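Local coordinates for immunity protein (Neisseria meningitidis, PDB 4Q7O) that probably protects its own cell by neutralising the cognate toxin of a contact-dependent growth-inhibition (CDI) system, at residues Y32-K45 and F118-I132. Residues are numbered along the deposited sequence; the frame is centred on the assembly and turned at random.
Sequences YQFETKDTLLECFK and FLIAHPEYQKKCKEI
Phe-118 and Leu-41 interlock in a knobs-into-holes contact between two places where consecutive helices join, helix 22-34 to 37-46 and helix 104-121 to 126-139. Helix segments 37-45 and 126-132 run nearly parallel, at 16°, with axes 10.6 Å apart. Phe-118, at the end of helix 104-121, is a knob among Lys-37, Leu-40, Leu-41 and Phe-44. Leu-40 CD2 lies over one face of its ring, 3.6 Å from Phe-118 CD1, while Tyr-32 and Lys-37 meet its edge. The return knob is Leu-41, set among Phe-118, Lys-128, Cys-129 and Ile-132. Its two methyls divide the work. Leu-41 CD1 touches Tyr-125 CD2 at 3.7 Å, and CD2 reaches Cys-129 SG and Ile-132 CD1. Ile-132 CD1 also packs on Lys-45 CG at 3.6 Å. Ile-115, one turn before Phe-118, extends this core, touching Phe-44, Cys-129 and Ile-132.

Polar contacts lie near the two connections. Tyr-32 OH and His-122 NE2 share a 2.7 Å hydrogen bond in the plane of both rings, which meet rim to rim with planes at 46°. Tyr-32 CG stands anti to the backbone N (chi1 170°), which carries the hydroxyl across to the imidazole. Lys-37 runs straight to CE; Lys-37 CE sits over one face of the His-122 ring, 3.4 Å from His-122 CE1. One water joins Asp-38 OD1 to Tyr-125 OH, 2.6 Å from each.

Apolar packing thus holds the helices together, while the direct hydrogen bond and the water bridge link Tyr-32 and Asp-38 to the connection at His-122 and Tyr-125. The bond at NE2 and the weak one from His-122 ND1 to Glu-124 OE1 should limit rotation of the imidazole.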
ATOM      1  N   TYR B  32      -6.660   2.114  10.393  1.00  8.99           N
ATOM      2  CA  TYR B  32      -7.779   3.047  10.416  1.00  8.48           C
ATOM      3  C   TYR B  32      -9.125   2.369  10.168  1.00  9.53           C
ATOM      4  O   TYR B  32     -10.107   2.639  10.855  1.00  9.73           O
ATOM      5  CB  TYR B  32      -7.550   4.147   9.380  1.00  8.35           C
ATOM      6  CG  TYR B  32      -8.745   5.035   9.149  1.00  8.71           C
ATOM      7  CD1 TYR B  32      -9.092   6.018  10.065  1.00 10.74           C
ATOM      8  CD2 TYR B  32      -9.521   4.904   8.008  1.00  9.56           C
ATOM      9  CE1 TYR B  32     -10.188   6.847   9.850  1.00 11.39           C
ATOM     10  CE2 TYR B  32     -10.611   5.722   7.782  1.00 10.96           C
ATOM     11  CZ  TYR B  32     -10.944   6.689   8.704  1.00 10.69           C
ATOM     12  OH  TYR B  32     -12.029   7.502   8.470  1.00 12.25           O
ATOM     13  N   GLN B  33      -9.181   1.483   9.187  1.00 10.29           N
ATOM     14  CA  GLN B  33     -10.468   0.923   8.816  1.00 12.63           C
ATOM     15  C   GLN B  33     -10.959  -0.151   9.795  1.00 13.54           C
ATOM     16  O   GLN B  33     -12.156  -0.403   9.894  1.00 15.47           O
ATOM     17  CB  GLN B  33     -10.406   0.352   7.400  1.00 13.56           C
ATOM     18  CG  GLN B  33      -9.570  -0.892   7.297  1.00 14.27           C
ATOM     19  CD  GLN B  33      -9.416  -1.368   5.874  1.00 15.88           C
ATOM     20  OE1 GLN B  33      -9.708  -0.634   4.922  1.00 17.94           O
ATOM     21  NE2 GLN B  33      -8.944  -2.599   5.715  1.00 15.73           N
ATOM     22  N   PHE B  34     -10.039  -0.784  10.517  1.00 12.41           N
ATOM     23  CA  PHE B  34     -10.381  -1.968  11.296  1.00 12.89           C
ATOM     24  C   PHE B  34     -10.369  -1.716  12.803  1.00 13.04           C
ATOM     25  O   PHE B  34     -11.214  -2.234  13.539  1.00 15.10           O
ATOM     26  CB  PHE B  34      -9.428  -3.104  10.929  1.00 13.95           C
ATOM     27  CG  PHE B  34      -9.740  -4.400  11.589  1.00 16.18           C
ATOM     28  CD1 PHE B  34     -10.757  -5.206  11.109  1.00 18.11           C
ATOM     29  CD2 PHE B  34      -8.996  -4.831  12.674  1.00 17.83           C
ATOM     30  CE1 PHE B  34     -11.044  -6.416  11.717  1.00 19.36           C
ATOM     31  CE2 PHE B  34      -9.272  -6.039  13.284  1.00 18.33           C
ATOM     32  CZ  PHE B  34     -10.299  -6.830  12.810  1.00 19.26           C
ATOM     33  N   GLU B  35      -9.416  -0.919  13.265  1.00 10.60           N
ATOM     34  CA  GLU B  35      -9.304  -0.621  14.685  1.00 10.27           C
ATOM     35  C   GLU B  35     -10.106   0.624  15.040  1.00 10.51           C
ATOM     36  O   GLU B  35     -10.535   1.368  14.161  1.00 11.33           O
ATOM     37  CB  GLU B  35      -7.837  -0.422  15.062  1.00 10.29           C
ATOM     38  CG  GLU B  35      -6.924  -1.571  14.652  1.00 10.88           C
ATOM     39  CD  GLU B  35      -7.094  -2.829  15.494  1.00 11.36           C
ATOM     40  OE1 GLU B  35      -7.601  -2.742  16.632  1.00 11.41           O
ATOM     41  OE2 GLU B  35      -6.692  -3.912  15.015  1.00 12.19           O
ATOM     42  N   THR B  36     -10.320   0.844  16.333  1.00 10.85           N
ATOM     43  CA  THR B  36     -11.024   2.041  16.774  1.00 11.09           C
ATOM     44  C   THR B  36     -10.142   3.271  16.565  1.00 10.92           C
ATOM     45  O   THR B  36      -8.923   3.157  16.395  1.00 10.65           O
ATOM     46  CB  THR B  36     -11.404   1.965  18.257  1.00 11.42           C
ATOM     47  OG1 THR B  36     -10.213   1.994  19.052  1.00 12.77           O
ATOM     48  CG2 THR B  36     -12.212   0.699  18.559  1.00 11.99           C
ATOM     49  N   LYS B  37     -10.747   4.454  16.597  1.00 10.67           N
ATOM     50  CA  LYS B  37      -9.973   5.677  16.446  1.00 11.25           C
ATOM     51  C   LYS B  37      -9.049   5.866  17.644  1.00 10.72           C
ATOM     52  O   LYS B  37      -7.943   6.374  17.496  1.00 10.44           O
ATOM     53  CB  LYS B  37     -10.884   6.895  16.231  1.00 13.75           C
ATOM     54  CG  LYS B  37     -11.575   6.885  14.873  1.00 16.41           C
ATOM     55  CD  LYS B  37     -12.392   8.132  14.630  1.00 18.76           C
ATOM     56  CE  LYS B  37     -13.095   8.056  13.286  1.00 19.90           C
ATOM     57  NZ  LYS B  37     -14.036   6.899  13.197  1.00 20.31           N
ATOM     58  N   ASP B  38      -9.492   5.435  18.823  1.00 11.57           N
ATOM     59  CA  ASP B  38      -8.640   5.510  20.010  1.00 12.08           C
ATOM     60  C   ASP B  38      -7.383   4.654  19.838  1.00 11.06           C
ATOM     61  O   ASP B  38      -6.286   5.060  20.226  1.00 11.53           O
ATOM     62  CB  ASP B  38      -9.398   5.084  21.270  1.00 15.19           C
ATOM     63  CG  ASP B  38     -10.377   6.136  21.753  1.00 19.58           C
ATOM     64  OD1 ASP B  38     -10.292   7.296  21.295  1.00 21.12           O
ATOM     65  OD2 ASP B  38     -11.225   5.798  22.606  1.00 21.53           O
ATOM     66  N   THR B  39      -7.538   3.474  19.250  1.00 10.69           N
ATOM     67  CA  THR B  39      -6.380   2.632  18.937  1.00 10.20           C
ATOM     68  C   THR B  39      -5.437   3.307  17.938  1.00  9.75           C
ATOM     69  O   THR B  39      -4.215   3.291  18.114  1.00  9.86           O
ATOM     70  CB  THR B  39      -6.829   1.268  18.411  1.00 10.01           C
ATOM     71  OG1 THR B  39      -7.485   0.569  19.476  1.00 11.38           O
ATOM     72  CG2 THR B  39      -5.640   0.446  17.903  1.00  9.93           C
ATOM     73  N   LEU B  40      -5.997   3.909  16.897  1.00  9.60           N
ATOM     74  CA  LEU B  40      -5.173   4.649  15.943  1.00  9.42           C
ATOM     75  C   LEU B  40      -4.381   5.768  16.625  1.00  9.15           C
ATOM     76  O   LEU B  40      -3.210   5.970  16.321  1.00  8.71           O
ATOM     77  CB  LEU B  40      -6.031   5.211  14.815  1.00  9.69           C
ATOM     78  CG  LEU B  40      -5.299   5.975  13.709  1.00 10.98           C
ATOM     79  CD1 LEU B  40      -4.271   5.092  12.992  1.00 13.53           C
ATOM     80  CD2 LEU B  40      -6.306   6.540  12.723  1.00 12.10           C
ATOM     81  N   LEU B  41      -5.014   6.487  17.550  1.00  9.14           N
ATOM     82  CA  LEU B  41      -4.310   7.513  18.313  1.00  9.90           C
ATOM     83  C   LEU B  41      -3.123   6.929  19.082  1.00  8.78           C
ATOM     84  O   LEU B  41      -2.054   7.537  19.122  1.00  9.86           O
ATOM     85  CB  LEU B  41      -5.263   8.268  19.248  1.00 12.57           C
ATOM     86  CG  LEU B  41      -6.187   9.265  18.553  1.00 15.47           C
ATOM     87  CD1 LEU B  41      -7.131   9.879  19.562  1.00 17.25           C
ATOM     88  CD2 LEU B  41      -5.379  10.344  17.877  1.00 17.07           C
ATOM     89  N   GLU B  42      -3.296   5.739  19.660  1.00  9.31           N
ATOM     90  CA  GLU B  42      -2.194   5.089  20.374  1.00 10.19           C
ATOM     91  C   GLU B  42      -1.077   4.690  19.410  1.00 10.28           C
ATOM     92  O   GLU B  42       0.108   4.818  19.732  1.00 10.42           O
ATOM     93  CB  GLU B  42      -2.689   3.880  21.180  1.00 11.49           C
ATOM     94  CG  GLU B  42      -3.658   4.243  22.303  1.00 14.03           C
ATOM     95  CD  GLU B  42      -3.089   5.265  23.269  1.00 17.71           C
ATOM     96  OE1 GLU B  42      -1.965   5.059  23.771  1.00 19.19           O
ATOM     97  OE2 GLU B  42      -3.770   6.281  23.518  1.00 20.32           O
ATOM     98  N   CYS B  43      -1.467   4.215  18.231  1.00  8.73           N
ATOM     99  CA  CYS B  43      -0.519   3.936  17.156  1.00  8.54           C
ATOM    100  C   CYS B  43       0.315   5.179  16.811  1.00  8.43           C
ATOM    101  O   CYS B  43       1.533   5.093  16.669  1.00  9.69           O
ATOM    102  CB  CYS B  43      -1.259   3.426  15.911  1.00  9.94           C
ATOM    103  SG  CYS B  43      -0.237   3.240  14.452  1.00 12.37           S
ATOM    104  N   PHE B  44      -0.336   6.338  16.701  1.00  8.17           N
ATOM    105  CA  PHE B  44       0.378   7.588  16.442  1.00  8.86           C
ATOM    106  C   PHE B  44       1.325   7.959  17.587  1.00  9.81           C
ATOM    107  O   PHE B  44       2.402   8.501  17.356  1.00 11.00           O
ATOM    108  CB  PHE B  44      -0.593   8.753  16.201  1.00  9.24           C
ATOM    109  CG  PHE B  44      -1.239   8.752  14.839  1.00  9.70           C
ATOM    110  CD1 PHE B  44      -0.463   8.775  13.689  1.00 11.78           C
ATOM    111  CD2 PHE B  44      -2.622   8.808  14.713  1.00 10.61           C
ATOM    112  CE1 PHE B  44      -1.058   8.805  12.439  1.00 12.22           C
ATOM    113  CE2 PHE B  44      -3.225   8.844  13.468  1.00 11.01           C
ATOM    114  CZ  PHE B  44      -2.441   8.835  12.329  1.00 12.12           C
ATOM    115  N   LYS B  45       0.917   7.666  18.818  1.00 10.95           N
ATOM    116  CA  LYS B  45       1.687   8.072  19.998  1.00 11.88           C
ATOM    117  C   LYS B  45       2.910   7.213  20.282  1.00 11.83           C
ATOM    118  O   LYS B  45       3.947   7.723  20.720  1.00 12.09           O
ATOM    119  CB  LYS B  45       0.803   8.039  21.246  1.00 14.46           C
ATOM    120  CG  LYS B  45      -0.177   9.167  21.336  1.00 17.77           C
ATOM    121  CD  LYS B  45      -0.832   9.174  22.693  1.00 20.92           C
ATOM    122  CE  LYS B  45      -2.297   8.848  22.586  1.00 22.63           C
ATOM    123  NZ  LYS B  45      -2.941   8.816  23.928  1.00 22.96           N
ATOM    124  N   PHE B 118      -5.598  12.388   9.078  1.00  6.95           N
ATOM    125  CA  PHE B 118      -6.616  11.939  10.018  1.00  6.86           C
ATOM    126  C   PHE B 118      -7.379  13.103  10.657  1.00  7.34           C
ATOM    127  O   PHE B 118      -8.613  13.106  10.685  1.00  8.04           O
ATOM    128  CB  PHE B 118      -6.002  11.045  11.100  1.00  7.87           C
ATOM    129  CG  PHE B 118      -6.992  10.614  12.144  1.00  9.43           C
ATOM    130  CD1 PHE B 118      -7.955   9.655  11.852  1.00 11.17           C
ATOM    131  CD2 PHE B 118      -6.978  11.178  13.408  1.00 11.92           C
ATOM    132  CE1 PHE B 118      -8.878   9.264  12.810  1.00 11.96           C
ATOM    133  CE2 PHE B 118      -7.903  10.792  14.371  1.00 12.29           C
ATOM    134  CZ  PHE B 118      -8.852   9.833  14.072  1.00 11.65           C
ATOM    135  N   LEU B 119      -6.659  14.087  11.186  1.00  7.28           N
ATOM    136  CA  LEU B 119      -7.339  15.194  11.858  1.00  8.62           C
ATOM    137  C   LEU B 119      -8.132  16.053  10.863  1.00  8.84           C
ATOM    138  O   LEU B 119      -9.164  16.640  11.215  1.00  9.71           O
ATOM    139  CB  LEU B 119      -6.360  16.034  12.688  1.00  9.83           C
ATOM    140  CG  LEU B 119      -5.315  16.875  11.952  1.00  9.78           C
ATOM    141  CD1 LEU B 119      -5.843  18.270  11.593  1.00 11.22           C
ATOM    142  CD2 LEU B 119      -4.039  16.983  12.788  1.00 10.58           C
ATOM    143  N   ILE B 120      -7.650  16.129   9.623  1.00  8.97           N
ATOM    144  CA  ILE B 120      -8.360  16.882   8.591  1.00  9.63           C
ATOM    145  C   ILE B 120      -9.701  16.210   8.313  1.00  8.49           C
ATOM    146  O   ILE B 120     -10.729  16.879   8.199  1.00  8.76           O
ATOM    147  CB  ILE B 120      -7.521  17.020   7.298  1.00 10.45           C
ATOM    148  CG1 ILE B 120      -6.402  18.041   7.528  1.00 12.12           C
ATOM    149  CG2 ILE B 120      -8.388  17.463   6.123  1.00 12.06           C
ATOM    150  CD1 ILE B 120      -5.329  18.072   6.450  1.00 13.23           C
ATOM    151  N   ALA B 121      -9.688  14.882   8.257  1.00  7.95           N
ATOM    152  CA  ALA B 121     -10.898  14.105   7.977  1.00  7.81           C
ATOM    153  C   ALA B 121     -11.822  13.984   9.186  1.00  8.25           C
ATOM    154  O   ALA B 121     -13.033  13.835   9.027  1.00  9.49           O
ATOM    155  CB  ALA B 121     -10.526  12.718   7.459  1.00  9.25           C
ATOM    156  N   HIS B 122     -11.242  14.043  10.386  1.00  8.17           N
ATOM    157  CA  HIS B 122     -11.981  13.861  11.634  1.00  7.93           C
ATOM    158  C   HIS B 122     -11.707  15.005  12.603  1.00  8.11           C
ATOM    159  O   HIS B 122     -10.979  14.835  13.584  1.00  8.85           O
ATOM    160  CB  HIS B 122     -11.615  12.517  12.255  1.00  9.39           C
ATOM    161  CG  HIS B 122     -12.044  11.350  11.421  1.00 10.86           C
ATOM    162  ND1 HIS B 122     -13.359  10.963  11.314  1.00 13.93           N
ATOM    163  CD2 HIS B 122     -11.335  10.515  10.626  1.00 11.66           C
ATOM    164  CE1 HIS B 122     -13.443   9.919  10.504  1.00 14.21           C
ATOM    165  NE2 HIS B 122     -12.230   9.632  10.071  1.00 13.41           N
ATOM    166  N   PRO B 123     -12.287  16.183  12.323  1.00  8.88           N
ATOM    167  CA  PRO B 123     -11.990  17.399  13.092  1.00  9.82           C
ATOM    168  C   PRO B 123     -12.309  17.288  14.578  1.00 10.05           C
ATOM    169  O   PRO B 123     -11.764  18.063  15.362  1.00 10.31           O
ATOM    170  CB  PRO B 123     -12.861  18.476  12.430  1.00 11.38           C
ATOM    171  CG  PRO B 123     -13.806  17.761  11.531  1.00 11.27           C
ATOM    172  CD  PRO B 123     -13.175  16.451  11.177  1.00 10.18           C
ATOM    173  N   GLU B 124     -13.175  16.348  14.953  1.00 11.21           N
ATOM    174  CA  GLU B 124     -13.463  16.097  16.357  1.00 12.98           C
ATOM    175  C   GLU B 124     -12.195  15.707  17.142  1.00 12.07           C
ATOM    176  O   GLU B 124     -12.139  15.849  18.365  1.00 14.14           O
ATOM    177  CB  GLU B 124     -14.581  15.045  16.487  1.00 17.33           C
ATOM    178  CG  GLU B 124     -14.247  13.636  15.966  1.00 21.20           C
ATOM    179  CD  GLU B 124     -14.634  13.343  14.495  1.00 23.61           C
ATOM    180  OE1 GLU B 124     -14.805  12.141  14.166  1.00 25.26           O
ATOM    181  OE2 GLU B 124     -14.756  14.274  13.668  1.00 22.74           O
ATOM    182  N   TYR B 125     -11.163  15.255  16.435  1.00 10.66           N
ATOM    183  CA  TYR B 125      -9.918  14.843  17.079  1.00 10.53           C
ATOM    184  C   TYR B 125      -8.799  15.889  16.988  1.00 10.57           C
ATOM    185  O   TYR B 125      -7.642  15.571  17.244  1.00 10.87           O
ATOM    186  CB  TYR B 125      -9.436  13.500  16.516  1.00 11.95           C
ATOM    187  CG  TYR B 125     -10.321  12.346  16.924  1.00 13.47           C
ATOM    188  CD1 TYR B 125     -11.406  11.980  16.147  1.00 14.94           C
ATOM    189  CD2 TYR B 125     -10.090  11.644  18.101  1.00 15.11           C
ATOM    190  CE1 TYR B 125     -12.234  10.947  16.519  1.00 16.32           C
ATOM    191  CE2 TYR B 125     -10.915  10.601  18.483  1.00 16.48           C
ATOM    192  CZ  TYR B 125     -11.988  10.259  17.685  1.00 16.95           C
ATOM    193  OH  TYR B 125     -12.823   9.231  18.048  1.00 19.37           O
ATOM    194  N   GLN B 126      -9.162  17.123  16.647  1.00  9.38           N
ATOM    195  CA  GLN B 126      -8.200  18.218  16.463  1.00  9.63           C
ATOM    196  C   GLN B 126      -7.217  18.370  17.626  1.00 10.30           C
ATOM    197  O   GLN B 126      -5.995  18.321  17.433  1.00 10.61           O
ATOM    198  CB  GLN B 126      -8.937  19.550  16.239  1.00  8.98           C
ATOM    199  CG  GLN B 126      -8.018  20.761  16.107  1.00  9.02           C
ATOM    200  CD  GLN B 126      -7.409  20.921  14.722  1.00  9.70           C
ATOM    201  OE1 GLN B 126      -7.776  20.216  13.771  1.00 11.12           O
ATOM    202  NE2 GLN B 126      -6.469  21.861  14.599  1.00  9.38           N
ATOM    203  N   LYS B 127      -7.755  18.561  18.828  1.00 11.30           N
ATOM    204  CA  LYS B 127      -6.932  18.818  20.006  1.00 12.96           C
ATOM    205  C   LYS B 127      -5.942  17.684  20.292  1.00 12.91           C
ATOM    206  O   LYS B 127      -4.754  17.925  20.510  1.00 13.90           O
ATOM    207  CB  LYS B 127      -7.830  19.057  21.224  1.00 13.96           C
ATOM    208  CG  LYS B 127      -7.097  19.363  22.518  1.00 16.01           C
ATOM    209  CD  LYS B 127      -8.089  19.477  23.675  1.00 19.10           C
ATOM    210  CE  LYS B 127      -7.407  19.880  24.971  1.00 21.59           C
ATOM    211  NZ  LYS B 127      -6.286  18.969  25.324  1.00 23.19           N
ATOM    212  N   LYS B 128      -6.429  16.449  20.276  1.00 12.31           N
ATOM    213  CA  LYS B 128      -5.585  15.302  20.596  1.00 13.04           C
ATOM    214  C   LYS B 128      -4.486  15.094  19.556  1.00 12.05           C
ATOM    215  O   LYS B 128      -3.351  14.763  19.896  1.00 12.50           O
ATOM    216  CB  LYS B 128      -6.437  14.040  20.704  1.00 15.23           C
ATOM    217  CG  LYS B 128      -7.321  13.999  21.941  1.00 19.13           C
ATOM    218  CD  LYS B 128      -8.265  12.814  21.883  1.00 21.76           C
ATOM    219  CE  LYS B 128      -9.120  12.717  23.140  1.00 24.31           C
ATOM    220  NZ  LYS B 128      -9.990  11.506  23.104  1.00 26.35           N
ATOM    221  N   CYS B 129      -4.826  15.282  18.287  1.00 10.48           N
ATOM    222  CA  CYS B 129      -3.851  15.102  17.214  1.00 11.10           C
ATOM    223  C   CYS B 129      -2.791  16.195  17.212  1.00 11.45           C
ATOM    224  O   CYS B 129      -1.615  15.924  16.970  1.00 12.07           O
ATOM    225  CB  CYS B 129      -4.543  15.027  15.859  1.00 11.81           C
ATOM    226  SG  CYS B 129      -5.504  13.527  15.652  1.00 13.37           S
ATOM    227  N   LYS B 130      -3.200  17.428  17.491  1.00 12.43           N
ATOM    228  CA  LYS B 130      -2.236  18.520  17.594  1.00 13.13           C
ATOM    229  C   LYS B 130      -1.260  18.291  18.744  1.00 14.29           C
ATOM    230  O   LYS B 130      -0.070  18.592  18.630  1.00 15.78           O
ATOM    231  CB  LYS B 130      -2.945  19.863  17.745  1.00 13.42           C
ATOM    232  CG  LYS B 130      -3.540  20.362  16.446  1.00 15.07           C
ATOM    233  CD  LYS B 130      -2.444  20.519  15.404  1.00 17.53           C
ATOM    234  CE  LYS B 130      -3.017  20.635  14.016  1.00 17.96           C
ATOM    235  NZ  LYS B 130      -1.935  20.813  13.002  1.00 17.80           N
ATOM    236  N   GLU B 131      -1.758  17.743  19.847  1.00 13.60           N
ATOM    237  CA  GLU B 131      -0.882  17.415  20.969  1.00 14.39           C
ATOM    238  C   GLU B 131       0.161  16.377  20.570  1.00 14.40           C
ATOM    239  O   GLU B 131       1.317  16.467  20.968  1.00 15.71           O
ATOM    240  CB  GLU B 131      -1.693  16.910  22.162  1.00 17.51           C
ATOM    241  CG  GLU B 131      -2.350  18.019  22.960  1.00 20.90           C
ATOM    242  CD  GLU B 131      -3.469  17.518  23.848  1.00 24.94           C
ATOM    243  OE1 GLU B 131      -4.108  18.359  24.513  1.00 25.98           O
ATOM    244  OE2 GLU B 131      -3.711  16.290  23.875  1.00 27.30           O
ATOM    245  N   ILE B 132      -0.252  15.394  19.781  1.00 12.27           N
ATOM    246  CA  ILE B 132       0.664  14.359  19.333  1.00 11.82           C
ATOM    247  C   ILE B 132       1.676  14.922  18.333  1.00 11.81           C
ATOM    248  O   ILE B 132       2.864  14.592  18.397  1.00 12.29           O
ATOM    249  CB  ILE B 132      -0.097  13.154  18.752  1.00 10.80           C
ATOM    250  CG1 ILE B 132      -0.970  12.524  19.843  1.00 10.98           C
ATOM    251  CG2 ILE B 132       0.879  12.120  18.174  1.00 10.43           C
ATOM    252  CD1 ILE B 132      -1.989  11.540  19.322  1.00 10.93           C
TER
HETATM  253  O   HOH W   1     -12.654   7.976  20.332  1.00 27.67           O